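Local coordinates for protein (S)-imine reductase (PDB 4OQY) that reduces imines with S selectivity and binds NADPH, which probably supplies the hydride, at residues B[32-37]-B[73-78]; B[52-57]-B[81-86]; B[16-21]-B[64-69]; B[23-28]-B[149-154]. One frame throughout, in Å; residues are numbered along the deposited sequence.

Interaction 1: residues B[32-37]-B[73-78]; sequences WNRTAS and VYAILE
Arg34 and Trp32 both come up against Ile76, each from its own direction. The guanidinium of Arg34 brings NH1 to within 3.3 Å of Ile76 CG1, a close touch at an oblique angle. The same NH1 lies 3.9 Å from Ala75 CB, on the outer side of helix 70-77. Beside it, Trp32 presents the rim of its indole: CZ3 sits 3.9 Å from Ile76 CD1, which lies near the ring plane. CG1 of Ile76 stands anti to the carbonyl carbon (chi1 -69°), and this carries the longer branch across to both partners. With an alanine here, CG1 and CD1 are gone, and the indole rim would probably face a gap while the guanidinium was left freer to turn. Trp32 ends strand 29-32, the second strand of the Rossmann fold, and the loop after it holds Asn33, Arg34 and Thr35, all NADPH-binding residues. A basic residue at this place is consistent with recognition of the cofactor's 2'-phosphate. Arg34 is extended from CG to NE and runs past the indole. Its NH2 lies at the indole edge, in the plane, while its backbone N stands 4.0 Å above the plane of the indole, off toward the rim. Further out, Val53 of helix 53-58 touches both Trp32 and Ile76. Ala56 also packs on Trp32. Ile76 in turn touches Leu67, another NADPH-binding residue.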
loop_
_atom_site.group_PDB
_atom_site.type_symbol
_atom_site.label_atom_id
_atom_site.label_comp_id
_atom_site.label_asym_id
_atom_site.label_seq_id
_atom_site.Cartn_x
_atom_site.Cartn_y
_atom_site.Cartn_z
ATOM N N TRP B 32 -20.054 -29.848 8.682
ATOM C CA TRP B 32 -19.478 -30.929 7.874
ATOM C C TRP B 32 -18.163 -30.502 7.225
ATOM O O TRP B 32 -17.952 -29.324 6.924
ATOM C CB TRP B 32 -20.455 -31.379 6.778
ATOM C CG TRP B 32 -19.974 -32.616 5.969
ATOM C CD1 TRP B 32 -20.244 -33.912 6.249
ATOM C CD2 TRP B 32 -19.157 -32.629 4.767
ATOM N NE1 TRP B 32 -19.645 -34.735 5.307
ATOM C CE2 TRP B 32 -18.956 -33.971 4.409
ATOM C CE3 TRP B 32 -18.545 -31.637 4.001
ATOM C CZ2 TRP B 32 -18.220 -34.353 3.265
ATOM C CZ3 TRP B 32 -17.810 -32.020 2.851
ATOM C CH2 TRP B 32 -17.639 -33.364 2.524
ATOM N N ASN B 33 -17.296 -31.483 7.005
ATOM C CA ASN B 33 -15.970 -31.259 6.489
ATOM C C ASN B 33 -15.493 -32.592 5.934
ATOM O O ASN B 33 -16.026 -33.633 6.308
ATOM C CB ASN B 33 -15.060 -30.849 7.647
ATOM C CG ASN B 33 -13.750 -30.330 7.177
ATOM O OD1 ASN B 33 -12.700 -30.900 7.464
ATOM N ND2 ASN B 33 -13.800 -29.244 6.445
ATOM N N ARG B 34 -14.504 -32.576 5.056
ATOM C CA ARG B 34 -13.951 -33.827 4.530
ATOM C C ARG B 34 -13.169 -34.641 5.574
ATOM O O ARG B 34 -13.053 -35.856 5.465
ATOM C CB ARG B 34 -13.094 -33.544 3.315
ATOM C CG ARG B 34 -13.944 -33.084 2.141
ATOM C CD ARG B 34 -13.152 -33.030 0.856
ATOM N NE ARG B 34 -13.927 -32.421 -0.226
ATOM C CZ ARG B 34 -14.942 -32.992 -0.862
ATOM N NH1 ARG B 34 -15.565 -32.321 -1.819
ATOM N NH2 ARG B 34 -15.334 -34.224 -0.572
ATOM N N THR B 35 -12.628 -33.974 6.584
ATOM C CA THR B 35 -11.843 -34.630 7.624
ATOM C C THR B 35 -12.509 -34.429 8.982
ATOM O O THR B 35 -12.466 -33.327 9.525
ATOM C CB THR B 35 -10.445 -34.012 7.625
ATOM O OG1 THR B 35 -9.908 -34.097 6.300
ATOM C CG2 THR B 35 -9.530 -34.724 8.575
ATOM N N ALA B 36 -13.107 -35.495 9.520
ATOM C CA ALA B 36 -13.990 -35.390 10.672
ATOM C C ALA B 36 -13.276 -34.913 11.940
ATOM O O ALA B 36 -13.898 -34.274 12.768
ATOM C CB ALA B 36 -14.689 -36.724 10.929
ATOM N N SER B 37 -11.986 -35.220 12.081
ATOM C CA SER B 37 -11.217 -34.871 13.294
ATOM C C SER B 37 -11.051 -33.374 13.477
ATOM O O SER B 37 -10.790 -32.897 14.591
ATOM C CB SER B 37 -9.845 -35.534 13.282
ATOM O OG SER B 37 -9.170 -35.259 12.065
ATOM N N VAL B 73 -16.548 -25.467 -3.644
ATOM C CA VAL B 73 -17.981 -25.369 -3.480
ATOM C C VAL B 73 -18.739 -26.347 -4.403
ATOM O O VAL B 73 -19.577 -27.115 -3.937
ATOM C CB VAL B 73 -18.455 -23.931 -3.745
ATOM C CG1 VAL B 73 -19.976 -23.861 -3.803
ATOM C CG2 VAL B 73 -17.919 -22.991 -2.679
ATOM N N TYR B 74 -18.455 -26.300 -5.697
ATOM C CA TYR B 74 -19.102 -27.211 -6.641
ATOM C C TYR B 74 -18.799 -28.685 -6.390
ATOM O O TYR B 74 -19.678 -29.523 -6.517
ATOM C CB TYR B 74 -18.728 -26.864 -8.073
ATOM C CG TYR B 74 -19.351 -25.568 -8.543
ATOM C CD1 TYR B 74 -20.728 -25.383 -8.504
ATOM C CD2 TYR B 74 -18.561 -24.522 -9.018
ATOM C CE1 TYR B 74 -21.306 -24.198 -8.942
ATOM C CE2 TYR B 74 -19.122 -23.337 -9.449
ATOM C CZ TYR B 74 -20.488 -23.183 -9.401
ATOM O OH TYR B 74 -21.020 -22.004 -9.840
ATOM N N ALA B 75 -17.568 -28.993 -6.007
ATOM C CA ALA B 75 -17.203 -30.370 -5.695
ATOM C C ALA B 75 -18.082 -30.923 -4.593
ATOM O O ALA B 75 -18.495 -32.069 -4.640
ATOM C CB ALA B 75 -15.747 -30.452 -5.288
ATOM N N ILE B 76 -18.363 -30.104 -3.590
ATOM C CA ILE B 76 -19.202 -30.543 -2.488
ATOM C C ILE B 76 -20.690 -30.560 -2.873
ATOM O O ILE B 76 -21.401 -31.491 -2.514
ATOM C CB ILE B 76 -18.956 -29.682 -1.223
ATOM C CG1 ILE B 76 -17.557 -30.001 -0.687
ATOM C CG2 ILE B 76 -20.024 -29.960 -0.171
ATOM C CD1 ILE B 76 -17.041 -29.082 0.397
ATOM N N LEU B 77 -21.162 -29.553 -3.609
ATOM C CA LEU B 77 -22.602 -29.393 -3.826
ATOM C C LEU B 77 -23.164 -30.083 -5.078
ATOM O O LEU B 77 -24.317 -30.512 -5.062
ATOM C CB LEU B 77 -22.998 -27.908 -3.779
ATOM C CG LEU B 77 -22.752 -27.230 -2.412
ATOM C CD1 LEU B 77 -23.207 -25.778 -2.444
ATOM C CD2 LEU B 77 -23.441 -27.964 -1.274
ATOM N N GLU B 78 -22.367 -30.221 -6.134
ATOM C CA GLU B 78 -22.896 -30.775 -7.383
ATOM C C GLU B 78 -23.508 -32.162 -7.186
ATOM O O GLU B 78 -24.589 -32.425 -7.686
ATOM C CB GLU B 78 -21.846 -30.764 -8.504
ATOM C CG GLU B 78 -22.309 -31.446 -9.797
ATOM C CD GLU B 78 -22.182 -32.979 -9.764
ATOM O OE1 GLU B 78 -21.340 -33.515 -9.001
ATOM O OE2 GLU B 78 -22.901 -33.661 -10.528
#

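Interaction 2: residues B[52-57]-B[81-86]; sequences TVEDAL and TGSLSG
Leu57 reaches from helix 53-58 to Ser83 and Leu84 in the turn before strand 88-91. Its CB passes 4.1 Å from the carbonyl O of Ser83. CG is anti to the carbonyl carbon (chi1 -68°), and from there the chain goes on extended to CD1. This methyl makes the contact, for it lies 3.8 Å from Ser83 CB and an equal 3.8 Å from Leu84 CD2. The two leucines meet at a slant, methyl against methyl. One turn earlier on the helix, Glu54 covers the other end of Ser83. Its CG is 3.8 Å from Ser83 OG. The chain then bends at chi2 (92°), which turns the carboxylate off the serine, and the aliphatic part alone does the touching. So Ser83 offers its carbon to Leu57 and its hydroxyl to the methylenes of Glu54. Both segments are fixed from within. Thr52 is the N-cap of the helix: its OG1 accepts from Asp55 N at 3.2 Å, with an N-H to O angle of 160°. The same hydroxyl donates to Asp55 OD2 at 2.8 Å, met from well above the carboxylate plane. In the turn, Leu84 N bonds to Thr81 O. Val80 packs on both Glu54 and Leu57, and Lys87 NZ bonds to Leu57 O. Leu84 touches Trp106 of helix 97-109, while Ala56 O bonds to Thr7 OG1 of strand 6-9, so the contact ties helix 53-58 to the turn between helix 70-77 and strand 88-91, beside helix 97-109.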
loop_
_atom_site.group_PDB
_atom_site.type_symbol
_atom_site.label_atom_id
_atom_site.label_comp_id
_atom_site.label_asym_id
_atom_site.label_seq_id
_atom_site.Cartn_x
_atom_site.Cartn_y
_atom_site.Cartn_z
ATOM N N THR B 52 -22.950 -36.856 6.657
ATOM C CA THR B 52 -22.835 -36.631 5.202
ATOM C C THR B 52 -23.203 -35.190 4.897
ATOM O O THR B 52 -23.886 -34.528 5.684
ATOM C CB THR B 52 -23.804 -37.509 4.355
ATOM O OG1 THR B 52 -25.160 -37.217 4.701
ATOM C CG2 THR B 52 -23.567 -39.005 4.522
ATOM N N VAL B 53 -22.865 -34.754 3.687
ATOM C CA VAL B 53 -23.202 -33.422 3.223
ATOM C C VAL B 53 -24.698 -33.254 3.163
ATOM O O VAL B 53 -25.225 -32.217 3.575
ATOM C CB VAL B 53 -22.609 -33.116 1.830
ATOM C CG1 VAL B 53 -23.092 -31.764 1.342
ATOM C CG2 VAL B 53 -21.093 -33.112 1.912
ATOM N N GLU B 54 -25.392 -34.270 2.664
ATOM C CA GLU B 54 -26.854 -34.257 2.621
ATOM C C GLU B 54 -27.473 -33.913 3.982
ATOM O O GLU B 54 -28.397 -33.100 4.083
ATOM C CB GLU B 54 -27.387 -35.628 2.188
ATOM C CG GLU B 54 -27.181 -35.964 0.723
ATOM C CD GLU B 54 -25.885 -36.710 0.430
ATOM O OE1 GLU B 54 -24.957 -36.700 1.266
ATOM O OE2 GLU B 54 -25.795 -37.315 -0.673
ATOM N N ASP B 55 -26.985 -34.584 5.012
ATOM C CA ASP B 55 -27.517 -34.387 6.384
ATOM C C ASP B 55 -27.231 -32.980 6.910
ATOM O O ASP B 55 -28.067 -32.377 7.613
ATOM C CB ASP B 55 -26.959 -35.458 7.328
ATOM C CG ASP B 55 -27.494 -36.846 7.009
ATOM O OD1 ASP B 55 -28.714 -36.964 6.809
ATOM O OD2 ASP B 55 -26.708 -37.827 6.902
ATOM N N ALA B 56 -26.059 -32.446 6.555
ATOM C CA ALA B 56 -25.723 -31.049 6.864
ATOM C C ALA B 56 -26.713 -30.077 6.214
ATOM O O ALA B 56 -27.167 -29.107 6.828
ATOM C CB ALA B 56 -24.291 -30.737 6.420
ATOM N N LEU B 57 -27.034 -30.345 4.948
ATOM C CA LEU B 57 -27.910 -29.486 4.202
ATOM C C LEU B 57 -29.313 -29.586 4.688
ATOM O O LEU B 57 -29.991 -28.569 4.810
ATOM C CB LEU B 57 -27.896 -29.843 2.715
ATOM C CG LEU B 57 -26.595 -29.541 2.001
ATOM C CD1 LEU B 57 -26.691 -30.028 0.570
ATOM C CD2 LEU B 57 -26.284 -28.059 2.030
ATOM N N THR B 81 -27.324 -31.833 -5.336
ATOM C CA THR B 81 -28.216 -30.741 -5.702
ATOM C C THR B 81 -29.668 -31.028 -5.329
ATOM O O THR B 81 -30.423 -30.101 -5.076
ATOM C CB THR B 81 -28.162 -30.417 -7.211
ATOM O OG1 THR B 81 -28.393 -31.609 -7.944
ATOM C CG2 THR B 81 -26.823 -29.849 -7.612
ATOM N N GLY B 82 -30.059 -32.298 -5.278
ATOM C CA GLY B 82 -31.400 -32.654 -4.851
ATOM C C GLY B 82 -31.673 -32.222 -3.415
ATOM O O GLY B 82 -32.821 -32.090 -3.009
ATOM N N SER B 83 -30.625 -31.992 -2.639
ATOM C CA SER B 83 -30.819 -31.531 -1.274
ATOM C C SER B 83 -30.834 -30.007 -1.146
ATOM O O SER B 83 -30.953 -29.496 -0.024
ATOM C CB SER B 83 -29.738 -32.117 -0.370
ATOM O OG SER B 83 -29.893 -33.518 -0.217
ATOM N N LEU B 84 -30.729 -29.267 -2.251
ATOM C CA LEU B 84 -30.589 -27.796 -2.154
ATOM C C LEU B 84 -31.910 -27.029 -2.105
ATOM O O LEU B 84 -31.915 -25.821 -1.852
ATOM C CB LEU B 84 -29.718 -27.230 -3.269
ATOM C CG LEU B 84 -28.267 -27.710 -3.312
ATOM C CD1 LEU B 84 -27.509 -27.080 -4.471
ATOM C CD2 LEU B 84 -27.554 -27.399 -2.021
ATOM N N SER B 85 -33.018 -27.728 -2.318
ATOM C CA SER B 85 -34.319 -27.092 -2.431
ATOM C C SER B 85 -34.680 -26.349 -1.147
ATOM O O SER B 85 -34.610 -26.932 -0.073
ATOM C CB SER B 85 -35.363 -28.152 -2.731
ATOM O OG SER B 85 -36.646 -27.609 -2.556
ATOM N N GLY B 86 -35.021 -25.065 -1.274
ATOM C CA GLY B 86 -35.429 -24.257 -0.132
ATOM C C GLY B 86 -34.293 -23.788 0.747
ATOM O O GLY B 86 -34.537 -23.207 1.804
#

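Interaction 3: residues B[16-21]-B[64-69]; sequences QAMVNT and VLSLTD
Met18 of helix 13-24 lays its sulfur on Val64 and Ser66, two residues of the chain running through and out of strand 62-65. The tight part is the buried one. SD lies 4.1 Å from Val64 CG1, and the two side chains meet at an angle. Beyond CG the methionine is fully extended (chi2 174°, chi3 -177°), which lets the thioether span from helix to sheet. Val64 and Ser66 start their side chains toward this helix. Leu65 starts away from it and packs on Val73 and Leu77 of helix 70-77. The strand is thus covered by helices on its two faces, as in a Rossmann fold. Leu92 and Leu152 close in on Met18 as well. The contact is looser at Ser66, which is only partly buried. There SD is 4.3 Å from Ser66 CB, and the serine also touches Met14, an NADPH-binding residue. Past it the chain leaves the helix altogether: Leu67 and the exposed Thr68 serve the cofactor, and Asp69 caps helix 70-77 and packs on His243 of the second subunit. Between helix and strand, a soft sulfur meets methyl and methylene carbon, so the attraction is dispersive and imposes little direction.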
loop_
_atom_site.group_PDB
_atom_site.type_symbol
_atom_site.label_atom_id
_atom_site.label_comp_id
_atom_site.label_asym_id
_atom_site.label_seq_id
_atom_site.Cartn_x
_atom_site.Cartn_y
_atom_site.Cartn_z
ATOM N N GLN B 16 -13.789 -22.773 11.337
ATOM C CA GLN B 16 -13.637 -23.020 12.785
ATOM C C GLN B 16 -14.070 -21.801 13.580
ATOM O O GLN B 16 -14.863 -21.927 14.491
ATOM C CB GLN B 16 -12.187 -23.317 13.195
ATOM C CG GLN B 16 -11.518 -24.540 12.597
ATOM C CD GLN B 16 -11.699 -25.828 13.364
ATOM O OE1 GLN B 16 -11.947 -25.848 14.583
ATOM N NE2 GLN B 16 -11.551 -26.933 12.649
ATOM N N ALA B 17 -13.537 -20.634 13.212
ATOM C CA ALA B 17 -13.841 -19.364 13.873
ATOM C C ALA B 17 -15.331 -19.041 13.833
ATOM O O ALA B 17 -15.917 -18.549 14.804
ATOM C CB ALA B 17 -13.038 -18.238 13.221
ATOM N N MET B 18 -15.949 -19.307 12.687
ATOM C CA MET B 18 -17.367 -19.012 12.525
ATOM C C MET B 18 -18.220 -19.896 13.427
ATOM O O MET B 18 -19.154 -19.422 14.083
ATOM C CB MET B 18 -17.786 -19.188 11.050
ATOM C CG MET B 18 -17.197 -18.127 10.148
ATOM S SD MET B 18 -17.540 -18.414 8.390
ATOM C CE MET B 18 -16.629 -17.039 7.737
ATOM N N VAL B 19 -17.903 -21.187 13.443
ATOM C CA VAL B 19 -18.651 -22.125 14.277
ATOM C C VAL B 19 -18.504 -21.693 15.747
ATOM O O VAL B 19 -19.503 -21.578 16.442
ATOM C CB VAL B 19 -18.214 -23.598 14.061
ATOM C CG1 VAL B 19 -18.911 -24.505 15.061
ATOM C CG2 VAL B 19 -18.526 -24.063 12.633
ATOM N N ASN B 20 -17.272 -21.429 16.182
ATOM C CA ASN B 20 -17.012 -21.051 17.592
ATOM C C ASN B 20 -17.786 -19.818 17.968
ATOM O O ASN B 20 -18.372 -19.743 19.036
ATOM C CB ASN B 20 -15.521 -20.810 17.841
ATOM C CG ASN B 20 -14.734 -22.106 18.003
ATOM O OD1 ASN B 20 -13.716 -22.316 17.341
ATOM N ND2 ASN B 20 -15.189 -22.967 18.905
ATOM N N THR B 21 -17.800 -18.859 17.056
ATOM C CA THR B 21 -18.525 -17.625 17.266
ATOM C C THR B 21 -20.045 -17.846 17.343
ATOM O O THR B 21 -20.731 -17.257 18.211
ATOM C CB THR B 21 -18.164 -16.603 16.188
ATOM O OG1 THR B 21 -16.780 -16.261 16.336
ATOM C CG2 THR B 21 -19.010 -15.358 16.332
ATOM N N VAL B 64 -23.907 -21.918 5.486
ATOM C CA VAL B 64 -22.741 -21.070 5.347
ATOM C C VAL B 64 -21.575 -21.889 4.848
ATOM O O VAL B 64 -21.189 -22.899 5.464
ATOM C CB VAL B 64 -22.321 -20.491 6.709
ATOM C CG1 VAL B 64 -21.041 -19.668 6.569
ATOM C CG2 VAL B 64 -23.455 -19.654 7.270
ATOM N N LEU B 65 -20.995 -21.438 3.749
ATOM C CA LEU B 65 -19.869 -22.115 3.136
ATOM C C LEU B 65 -18.626 -21.288 3.337
ATOM O O LEU B 65 -18.589 -20.091 3.020
ATOM C CB LEU B 65 -20.072 -22.286 1.621
ATOM C CG LEU B 65 -21.360 -22.915 1.088
ATOM C CD1 LEU B 65 -21.286 -22.938 -0.426
ATOM C CD2 LEU B 65 -21.641 -24.311 1.611
ATOM N N SER B 66 -17.605 -21.944 3.863
ATOM C CA SER B 66 -16.303 -21.337 4.037
ATOM C C SER B 66 -15.271 -22.259 3.422
ATOM O O SER B 66 -14.654 -23.069 4.122
ATOM C CB SER B 66 -16.008 -21.160 5.520
ATOM O OG SER B 66 -14.860 -20.366 5.662
ATOM N N LEU B 67 -15.117 -22.159 2.107
ATOM C CA LEU B 67 -14.262 -23.073 1.341
ATOM C C LEU B 67 -13.234 -22.285 0.549
ATOM O O LEU B 67 -13.315 -21.071 0.451
ATOM C CB LEU B 67 -15.119 -23.942 0.424
ATOM C CG LEU B 67 -16.078 -24.871 1.188
ATOM C CD1 LEU B 67 -17.225 -25.353 0.324
ATOM C CD2 LEU B 67 -15.347 -26.057 1.801
ATOM N N THR B 68 -12.242 -22.968 -0.007
ATOM C CA THR B 68 -11.115 -22.259 -0.608
ATOM C C THR B 68 -11.502 -21.448 -1.855
ATOM O O THR B 68 -10.987 -20.354 -2.074
ATOM C CB THR B 68 -9.946 -23.213 -0.934
ATOM O OG1 THR B 68 -9.708 -24.064 0.185
ATOM C CG2 THR B 68 -8.673 -22.428 -1.191
ATOM N N ASP B 69 -12.400 -21.989 -2.668
ATOM C CA ASP B 69 -12.828 -21.316 -3.897
ATOM C C ASP B 69 -14.094 -21.973 -4.439
ATOM O O ASP B 69 -14.570 -22.930 -3.862
ATOM C CB ASP B 69 -11.708 -21.308 -4.953
ATOM C CG ASP B 69 -11.231 -22.702 -5.341
ATOM O OD1 ASP B 69 -11.978 -23.693 -5.209
ATOM O OD2 ASP B 69 -10.080 -22.799 -5.804
#

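Interaction 4: residues B[23-28]-B[149-154]; sequences LDNGHE and LKVLTN
Asn25 and His27 belong to the Schellman motif that ends helix 13-24, and both lean on Val151 in the loop before strand 154-157. In this motif Gly26 N bonds to Leu23 O at 3.0 Å, and His27 N bonds to Phe22 O. Gly26 is the C-prime residue, with phi at 85°; a side chain at its backbone angles would jam against the carbonyl O of Asn25. The turn places Asn25 and His27 so that both start their side chains toward Val151. The two methyls of the valine divide the partners. CG1, anti to the backbone N (chi1 174°), lies 3.7 Å from Asn25 CB and 3.6 Å from Asn25 CG, alongside the amide. CG2 meets the outer end of the His27 imidazole obliquely, the two side chains coming from opposite directions. An alanine in place of Val151 takes away both methyls, which would probably open a gap beside the imidazole and leave the Asn25 amide freer to swing. Val151 also touches Thr21 and Phe22, so it packs against the last turn of the helix. Its own loop is held by Leu152 N to Leu149 O, 3.0 Å. Further on, Thr153 OG1 donates to Asn154 O at 2.7 Å, from above the carbonyl plane. Asp24 makes a salt bridge to Arg45. Across the contact itself, methyls meet an amide and an imidazole, so van der Waals fit is what joins the end of the helix to the loop.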
loop_
_atom_site.group_PDB
_atom_site.type_symbol
_atom_site.label_atom_id
_atom_site.label_comp_id
_atom_site.label_asym_id
_atom_site.label_seq_id
_atom_site.Cartn_x
_atom_site.Cartn_y
_atom_site.Cartn_z
ATOM N N LEU B 23 -21.520 -20.652 18.267
ATOM C CA LEU B 23 -21.740 -21.360 19.516
ATOM C C LEU B 23 -21.616 -20.434 20.728
ATOM O O LEU B 23 -22.443 -20.497 21.625
ATOM C CB LEU B 23 -20.742 -22.500 19.674
ATOM C CG LEU B 23 -20.921 -23.659 18.708
ATOM C CD1 LEU B 23 -19.750 -24.600 18.870
ATOM C CD2 LEU B 23 -22.242 -24.367 18.964
ATOM N N ASP B 24 -20.606 -19.566 20.734
ATOM C CA ASP B 24 -20.450 -18.538 21.795
ATOM C C ASP B 24 -21.703 -17.720 21.999
ATOM O O ASP B 24 -21.993 -17.272 23.113
ATOM C CB ASP B 24 -19.324 -17.564 21.447
ATOM C CG ASP B 24 -17.930 -18.197 21.545
ATOM O OD1 ASP B 24 -17.793 -19.320 22.059
ATOM O OD2 ASP B 24 -16.956 -17.559 21.109
ATOM N N ASN B 25 -22.443 -17.507 20.916
ATOM C CA ASN B 25 -23.645 -16.694 20.973
ATOM C C ASN B 25 -24.947 -17.494 21.085
ATOM O O ASN B 25 -26.019 -16.939 20.909
ATOM C CB ASN B 25 -23.690 -15.744 19.766
ATOM C CG ASN B 25 -22.640 -14.642 19.838
ATOM O OD1 ASN B 25 -21.539 -14.758 19.284
ATOM N ND2 ASN B 25 -22.967 -13.574 20.550
ATOM N N GLY B 26 -24.874 -18.788 21.366
ATOM C CA GLY B 26 -26.083 -19.573 21.630
ATOM C C GLY B 26 -26.825 -20.152 20.431
ATOM O O GLY B 26 -27.970 -20.590 20.573
ATOM N N HIS B 27 -26.180 -20.207 19.271
ATOM C CA HIS B 27 -26.782 -20.822 18.077
ATOM C C HIS B 27 -26.410 -22.287 17.962
ATOM O O HIS B 27 -25.275 -22.645 18.223
ATOM C CB HIS B 27 -26.291 -20.119 16.834
ATOM C CG HIS B 27 -26.794 -18.720 16.709
ATOM N ND1 HIS B 27 -26.343 -17.693 17.511
ATOM C CD2 HIS B 27 -27.742 -18.184 15.909
ATOM C CE1 HIS B 27 -26.976 -16.577 17.192
ATOM N NE2 HIS B 27 -27.818 -16.847 16.206
ATOM N N GLU B 28 -27.371 -23.133 17.611
ATOM C CA GLU B 28 -27.105 -24.538 17.398
ATOM C C GLU B 28 -26.435 -24.623 16.036
ATOM O O GLU B 28 -26.936 -24.027 15.109
ATOM C CB GLU B 28 -28.424 -25.319 17.371
ATOM C CG GLU B 28 -29.208 -25.285 18.679
ATOM C CD GLU B 28 -28.743 -26.344 19.639
ATOM O OE1 GLU B 28 -27.529 -26.652 19.616
ATOM O OE2 GLU B 28 -29.574 -26.847 20.432
ATOM N N LEU B 149 -26.403 -13.716 10.307
ATOM C CA LEU B 149 -25.107 -13.373 9.724
ATOM C C LEU B 149 -24.339 -12.326 10.575
ATOM O O LEU B 149 -23.115 -12.368 10.669
ATOM C CB LEU B 149 -25.303 -12.895 8.291
ATOM C CG LEU B 149 -25.888 -13.954 7.348
ATOM C CD1 LEU B 149 -26.318 -13.320 6.028
ATOM C CD2 LEU B 149 -24.905 -15.097 7.104
ATOM N N LYS B 150 -25.070 -11.405 11.205
ATOM C CA LYS B 150 -24.456 -10.374 12.045
ATOM C C LYS B 150 -23.704 -10.914 13.237
ATOM O O LYS B 150 -22.944 -10.183 13.884
ATOM C CB LYS B 150 -25.504 -9.426 12.593
ATOM C CG LYS B 150 -25.904 -8.298 11.685
ATOM C CD LYS B 150 -27.159 -7.655 12.318
ATOM C CE LYS B 150 -27.412 -8.111 13.757
ATOM N NZ LYS B 150 -28.633 -7.572 14.430
ATOM N N VAL B 151 -23.965 -12.162 13.589
ATOM C CA VAL B 151 -23.263 -12.739 14.723
ATOM C C VAL B 151 -21.784 -12.885 14.338
ATOM O O VAL B 151 -20.902 -12.714 15.165
ATOM C CB VAL B 151 -23.891 -14.082 15.144
ATOM C CG1 VAL B 151 -23.060 -14.732 16.220
ATOM C CG2 VAL B 151 -25.315 -13.869 15.649
ATOM N N LEU B 152 -21.503 -13.155 13.062
ATOM C CA LEU B 152 -20.116 -13.333 12.654
ATOM C C LEU B 152 -19.361 -12.005 12.554
ATOM O O LEU B 152 -18.206 -11.883 12.986
ATOM C CB LEU B 152 -20.068 -14.081 11.308
ATOM C CG LEU B 152 -20.713 -15.472 11.297
ATOM C CD1 LEU B 152 -20.588 -16.105 9.920
ATOM C CD2 LEU B 152 -20.086 -16.379 12.339
ATOM N N THR B 153 -19.996 -11.039 11.905
ATOM C CA THR B 153 -19.392 -9.751 11.607
ATOM C C THR B 153 -20.558 -8.792 11.372
ATOM O O THR B 153 -21.682 -9.234 11.158
ATOM C CB THR B 153 -18.537 -9.778 10.291
ATOM O OG1 THR B 153 -19.376 -9.990 9.138
ATOM C CG2 THR B 153 -17.421 -10.841 10.279
ATOM N N ASN B 154 -20.300 -7.498 11.334
ATOM C CA ASN B 154 -21.251 -6.587 10.705
ATOM C C ASN B 154 -21.523 -7.122 9.269
ATOM O O ASN B 154 -20.632 -7.707 8.633
ATOM C CB ASN B 154 -20.680 -5.149 10.702
ATOM C CG ASN B 154 -21.539 -4.138 9.910
ATOM O OD1 ASN B 154 -22.356 -3.423 10.495
ATOM N ND2 ASN B 154 -21.345 -4.063 8.590
#

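Overall arrangement
All four interactions lie in the NADPH-binding Rossmann domain. Interaction 1 is central to one group: its centre is about 12 Å from those of interactions 2 and 3, and it touches both. Interactions 3 and 4 share helix 13-24, with centres again about 12 Å apart. Interactions 2 and 4 are about 22 Å apart, centre to centre. Along the chain, the segments of interactions 1, 2 and 3 interleave; interaction 4 also crosses 3, and its two segments enclose those of 1 and 2. Several NADPH-binding residues fall in 32-37 and 64-69, so interactions 1 and 3 border the cofactor site, and interaction 4 lies away from it.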